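Local coordinates for CigR Protein (Salmonella enterica subsp. enterica serovar Typhimurium, PDB 4EW5) that is of unknown function but is probably an inner membrane protein, represented here by its C-terminal domain, at residues S61-L66 against G71-I76; L81-L86 against V90-I95. All blocks are in the same frame, centred on the assembly; numbering follows the deposited sequence.

Interaction 1. Residues S61-L66 against G71-I76; sequences SMLGQL and GYEWKI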
# COMPACT_ATOMS: atom_id res chain seq x y z
N SER A 61 -0.93 -13.66 13.36
CA SER A 61 -1.28 -14.02 11.99
C SER A 61 -1.30 -12.78 11.11
O SER A 61 -0.85 -12.83 9.95
CB SER A 61 -2.68 -14.66 11.87
OG SER A 61 -3.64 -13.79 12.51
N MSE A 62 -1.84 -11.67 11.60
CA MSE A 62 -1.86 -10.46 10.80
C MSE A 62 -0.53 -9.70 10.80
O MSE A 62 -0.15 -9.13 9.77
CB MSE A 62 -3.01 -9.56 11.25
CG MSE A 62 -3.11 -8.29 10.51
SE MSE A 62 -4.98 -7.60 10.78
CE MSE A 62 -4.83 -6.09 9.66
N LEU A 63 0.17 -9.66 11.92
CA LEU A 63 1.44 -9.00 12.00
C LEU A 63 2.50 -9.60 11.08
O LEU A 63 3.37 -8.89 10.64
CB LEU A 63 1.98 -9.01 13.42
CG LEU A 63 1.35 -8.04 14.39
CD1 LEU A 63 2.08 -8.09 15.74
CD2 LEU A 63 1.39 -6.62 13.86
N GLY A 64 2.39 -10.89 10.80
CA GLY A 64 3.20 -11.53 9.80
C GLY A 64 3.09 -10.99 8.39
O GLY A 64 4.00 -11.25 7.57
N GLN A 65 1.99 -10.25 8.09
CA GLN A 65 1.65 -9.78 6.76
C GLN A 65 1.66 -8.28 6.60
O GLN A 65 1.22 -7.77 5.58
CB GLN A 65 0.23 -10.31 6.37
CG GLN A 65 0.06 -11.75 6.76
CD GLN A 65 0.80 -12.60 5.81
OE1 GLN A 65 0.76 -12.34 4.60
NE2 GLN A 65 1.51 -13.61 6.32
N LEU A 66 2.06 -7.58 7.64
CA LEU A 66 2.28 -6.18 7.65
C LEU A 66 3.78 -5.90 7.88
O LEU A 66 4.48 -6.66 8.48
CB LEU A 66 1.54 -5.54 8.85
CG LEU A 66 0.02 -5.66 8.81
CD1 LEU A 66 -0.55 -5.17 10.12
CD2 LEU A 66 -0.52 -4.87 7.63
N GLY A 71 11.10 -1.05 16.91
CA GLY A 71 10.70 0.11 17.69
C GLY A 71 9.33 0.66 17.44
O GLY A 71 8.93 1.71 18.02
N TYR A 72 8.54 -0.06 16.66
CA TYR A 72 7.11 0.36 16.37
C TYR A 72 6.25 -0.90 16.36
O TYR A 72 6.78 -2.00 16.10
CB TYR A 72 7.02 0.96 14.97
CG TYR A 72 7.86 2.23 14.77
CD1 TYR A 72 9.23 2.14 14.58
CD2 TYR A 72 7.29 3.53 14.88
CE1 TYR A 72 10.04 3.28 14.54
CE2 TYR A 72 8.07 4.67 14.78
CZ TYR A 72 9.45 4.52 14.61
OH TYR A 72 10.21 5.62 14.48
N GLU A 73 4.94 -0.75 16.55
CA GLU A 73 4.05 -1.89 16.50
C GLU A 73 2.70 -1.46 15.97
O GLU A 73 2.23 -0.35 16.24
CB GLU A 73 3.88 -2.50 17.84
CG GLU A 73 3.13 -3.81 17.91
CD GLU A 73 3.65 -4.88 16.98
OE1 GLU A 73 3.44 -4.71 15.77
OE2 GLU A 73 4.23 -5.92 17.46
N TRP A 74 2.08 -2.36 15.23
CA TRP A 74 0.75 -2.14 14.67
C TRP A 74 -0.29 -2.42 15.78
O TRP A 74 -0.12 -3.40 16.55
CB TRP A 74 0.52 -3.08 13.51
CG TRP A 74 1.28 -2.70 12.28
CD1 TRP A 74 2.44 -3.27 11.78
CD2 TRP A 74 0.96 -1.61 11.39
NE1 TRP A 74 2.83 -2.66 10.64
CE2 TRP A 74 1.96 -1.65 10.33
CE3 TRP A 74 -0.07 -0.67 11.32
CZ2 TRP A 74 1.95 -0.77 9.28
CZ3 TRP A 74 -0.07 0.19 10.24
CH2 TRP A 74 0.92 0.13 9.25
N LYS A 75 -1.29 -1.55 15.90
CA LYS A 75 -2.33 -1.68 16.91
C LYS A 75 -3.70 -1.47 16.29
O LYS A 75 -3.83 -0.78 15.25
CB LYS A 75 -2.11 -0.66 18.01
CG LYS A 75 -0.82 -0.86 18.74
CD LYS A 75 -0.99 -2.01 19.75
CE LYS A 75 0.32 -2.50 20.32
NZ LYS A 75 0.11 -3.80 20.97
N ILE A 76 -4.73 -1.98 16.96
CA ILE A 76 -6.10 -1.66 16.64
C ILE A 76 -6.53 -0.50 17.56
O ILE A 76 -6.53 -0.63 18.79
CB ILE A 76 -7.01 -2.84 16.89
CG1 ILE A 76 -6.47 -4.16 16.19
CG2 ILE A 76 -8.46 -2.57 16.41
CD1 ILE A 76 -7.38 -5.38 16.46
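The connection between strands 56-57 and 72-77 of the antiparallel sheet carries a short helix and a type I turn from Leu63 to Leu66, and the two leucines of that turn rest on Glu73 and Trp74 of the following strand. Leu66 supplies the aromatic part. Its CD1 stands over the five-membered ring of Trp74, 3.9 Å from the centroid and only 15° off the ring normal, a CH-pi contact. Leu66 CB lies over the same face further along, 3.6 Å from Trp74 NE1, which fits the leucine running obliquely over the pyrrole half of the indole. Trp74 NE1 donates to the carbonyl O of Pro67, the next residue after the turn, which helps to hold the ring in this orientation beneath Leu66. Leu63 CD2 packs on Trp74 CB at 3.7 Å, and the Leu63 and Glu73 side chains cross at about a right angle, so that both methyls lie against the carboxylate. CD2 of Leu63 lies 3.4 Å from Glu73 OE1, and CD1 3.5 Å from Glu73 OE2. Bent at chi2 (53°), the Glu73 chain curls back so that OE1 accepts the backbone N-H of Trp74 through its anti lone pair, at 2.8 Å. That bond steadies the carboxylate and probably favours its charged form. Leu23 of helix 11-26 touches Leu66, and Val11 of the second subunit packs on Trp74. This is a helix-turn-strand connection packed onto a sheet of meander topology, with a leucine of the turn laid over one indole face.

Interaction 2. Residues L81-L86 against V90-I95; sequences LVLIAL and VVTAII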
# COMPACT_ATOMS: atom_id res chain seq x y z
N LEU A 81 -6.37 0.77 11.78
CA LEU A 81 -5.11 0.08 11.98
C LEU A 81 -4.03 1.17 12.11
O LEU A 81 -3.89 2.01 11.20
CB LEU A 81 -4.80 -0.78 10.75
CG LEU A 81 -3.49 -1.54 10.74
CD1 LEU A 81 -3.24 -2.43 11.97
CD2 LEU A 81 -3.35 -2.33 9.40
N VAL A 82 -3.23 1.14 13.17
CA VAL A 82 -2.36 2.29 13.50
C VAL A 82 -0.99 1.79 13.90
O VAL A 82 -0.88 0.90 14.76
CB VAL A 82 -2.98 3.13 14.65
CG1 VAL A 82 -2.10 4.38 14.87
CG2 VAL A 82 -4.45 3.48 14.35
N LEU A 83 0.07 2.26 13.23
CA LEU A 83 1.39 1.94 13.61
C LEU A 83 1.81 3.01 14.65
O LEU A 83 1.73 4.23 14.38
CB LEU A 83 2.35 2.09 12.44
CG LEU A 83 3.82 1.67 12.64
CD1 LEU A 83 3.96 0.15 12.88
CD2 LEU A 83 4.71 2.10 11.51
N ILE A 84 2.39 2.54 15.73
CA ILE A 84 2.65 3.41 16.89
C ILE A 84 4.06 3.13 17.36
O ILE A 84 4.46 1.95 17.45
CB ILE A 84 1.61 3.07 17.98
CG1 ILE A 84 0.24 3.58 17.55
CG2 ILE A 84 1.91 3.70 19.30
CD1 ILE A 84 -0.91 3.15 18.46
N ALA A 85 4.84 4.18 17.60
CA ALA A 85 6.15 4.04 18.20
C ALA A 85 6.05 3.49 19.63
O ALA A 85 5.24 3.96 20.46
CB ALA A 85 6.88 5.39 18.24
N LEU A 86 6.87 2.49 19.91
CA LEU A 86 6.86 1.88 21.20
C LEU A 86 7.32 2.92 22.19
O LEU A 86 8.14 3.76 21.88
CB LEU A 86 7.79 0.66 21.27
CG LEU A 86 7.26 -0.57 20.51
CD1 LEU A 86 8.36 -1.66 20.63
CD2 LEU A 86 5.93 -1.11 21.00
N VAL A 90 3.73 7.50 19.83
CA VAL A 90 3.63 8.43 18.68
C VAL A 90 3.05 7.72 17.46
O VAL A 90 3.58 6.71 17.00
CB VAL A 90 4.95 9.09 18.28
CG1 VAL A 90 4.73 9.94 17.02
CG2 VAL A 90 5.53 9.98 19.43
N VAL A 91 1.96 8.26 16.98
CA VAL A 91 1.24 7.73 15.85
C VAL A 91 2.08 7.97 14.60
O VAL A 91 2.45 9.10 14.29
CB VAL A 91 -0.17 8.26 15.77
CG1 VAL A 91 -0.82 7.88 14.44
CG2 VAL A 91 -1.00 7.79 16.98
N THR A 92 2.29 6.90 13.87
CA THR A 92 3.23 6.88 12.77
C THR A 92 2.60 6.62 11.39
O THR A 92 3.09 7.10 10.35
CB THR A 92 4.37 5.86 13.11
OG1 THR A 92 4.96 6.28 14.35
CG2 THR A 92 5.48 5.81 12.06
N ALA A 93 1.52 5.87 11.35
CA ALA A 93 0.77 5.64 10.13
C ALA A 93 -0.57 5.23 10.58
O ALA A 93 -0.67 4.61 11.64
CB ALA A 93 1.38 4.52 9.26
N ILE A 94 -1.58 5.63 9.80
CA ILE A 94 -2.94 5.39 10.13
C ILE A 94 -3.60 4.85 8.84
O ILE A 94 -3.54 5.46 7.78
CB ILE A 94 -3.69 6.69 10.51
CG1 ILE A 94 -3.03 7.38 11.72
CG2 ILE A 94 -5.18 6.42 10.80
CD1 ILE A 94 -3.45 8.84 11.80
N ILE A 95 -4.26 3.72 8.95
CA ILE A 95 -5.12 3.19 7.88
C ILE A 95 -6.50 3.03 8.44
O ILE A 95 -6.79 2.15 9.25
CB ILE A 95 -4.56 1.84 7.40
CG1 ILE A 95 -3.10 2.04 7.02
CG2 ILE A 95 -5.37 1.27 6.25
CD1 ILE A 95 -2.36 0.74 6.78
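The carbonyl oxygen of Leu83 faces two consecutive N-H groups of the neighbouring strand: Thr92 N gives it a bond of 2.8 Å, nearly in line with the carbonyl, and Ala93 N a weak one of 3.5 Å. Two residues thus sit opposite one, a classic beta bulge that shifts the register of the hairpin between Leu83 and Ile84. On one side of it Leu81 and Ile95 exchange a pair of bonds, with Ile95 N 2.9 Å from Leu81 O; on the other, Ala85 N reaches Val90 O at 2.9 Å. Leu83 CG lies opposite its own backbone N (chi1 -175°), which carries CD2 to 3.8 Å from CG2 of Thr92, the extra residue of the bulge. On the same face Leu81 and Ile95 run side by side, and Trp74 touches both Leu81 and Leu83. Pro8, Val11 and Ile15 of the second subunit also pack here, against Thr92, Ala93 and Ile95 among others. The opposite face is joined diagonally: Val82 CG1 comes within 3.8 Å of Val91 CG1, although Val82 is paired with Ile94. The stretch is predicted to be a transmembrane helix, yet here it forms a strand hairpin. Backbone bonds pair the polar groups that the two strands turn to each other, Ala93 N only weakly, leaving both faces to largely aliphatic side chains, Thr92 excepted, suited to burial, one face against the second subunit.

Overall arrangement
Interactions 1 and 2 share one sheet: strand 72-77, the strand side of interaction 1, is the neighbour of strand 80-85 in interaction 2, and probable backbone hydrogen bonds from Glu73 to Ile84 and Lys75 to Val82 stitch them together. The residues 81-86 and 90-95 make a buried hairpin held by backbone hydrogen bonds with largely aliphatic packing on both faces. The contact of 61-66 with 71-76 is only partly buried, smaller, and depends on side chains alone, adding an indole and a carboxylate to the aliphatic chemistry. Trp74 bridges the two, reaching as far as Ile95 on the last strand. Both contacts also meet the second subunit.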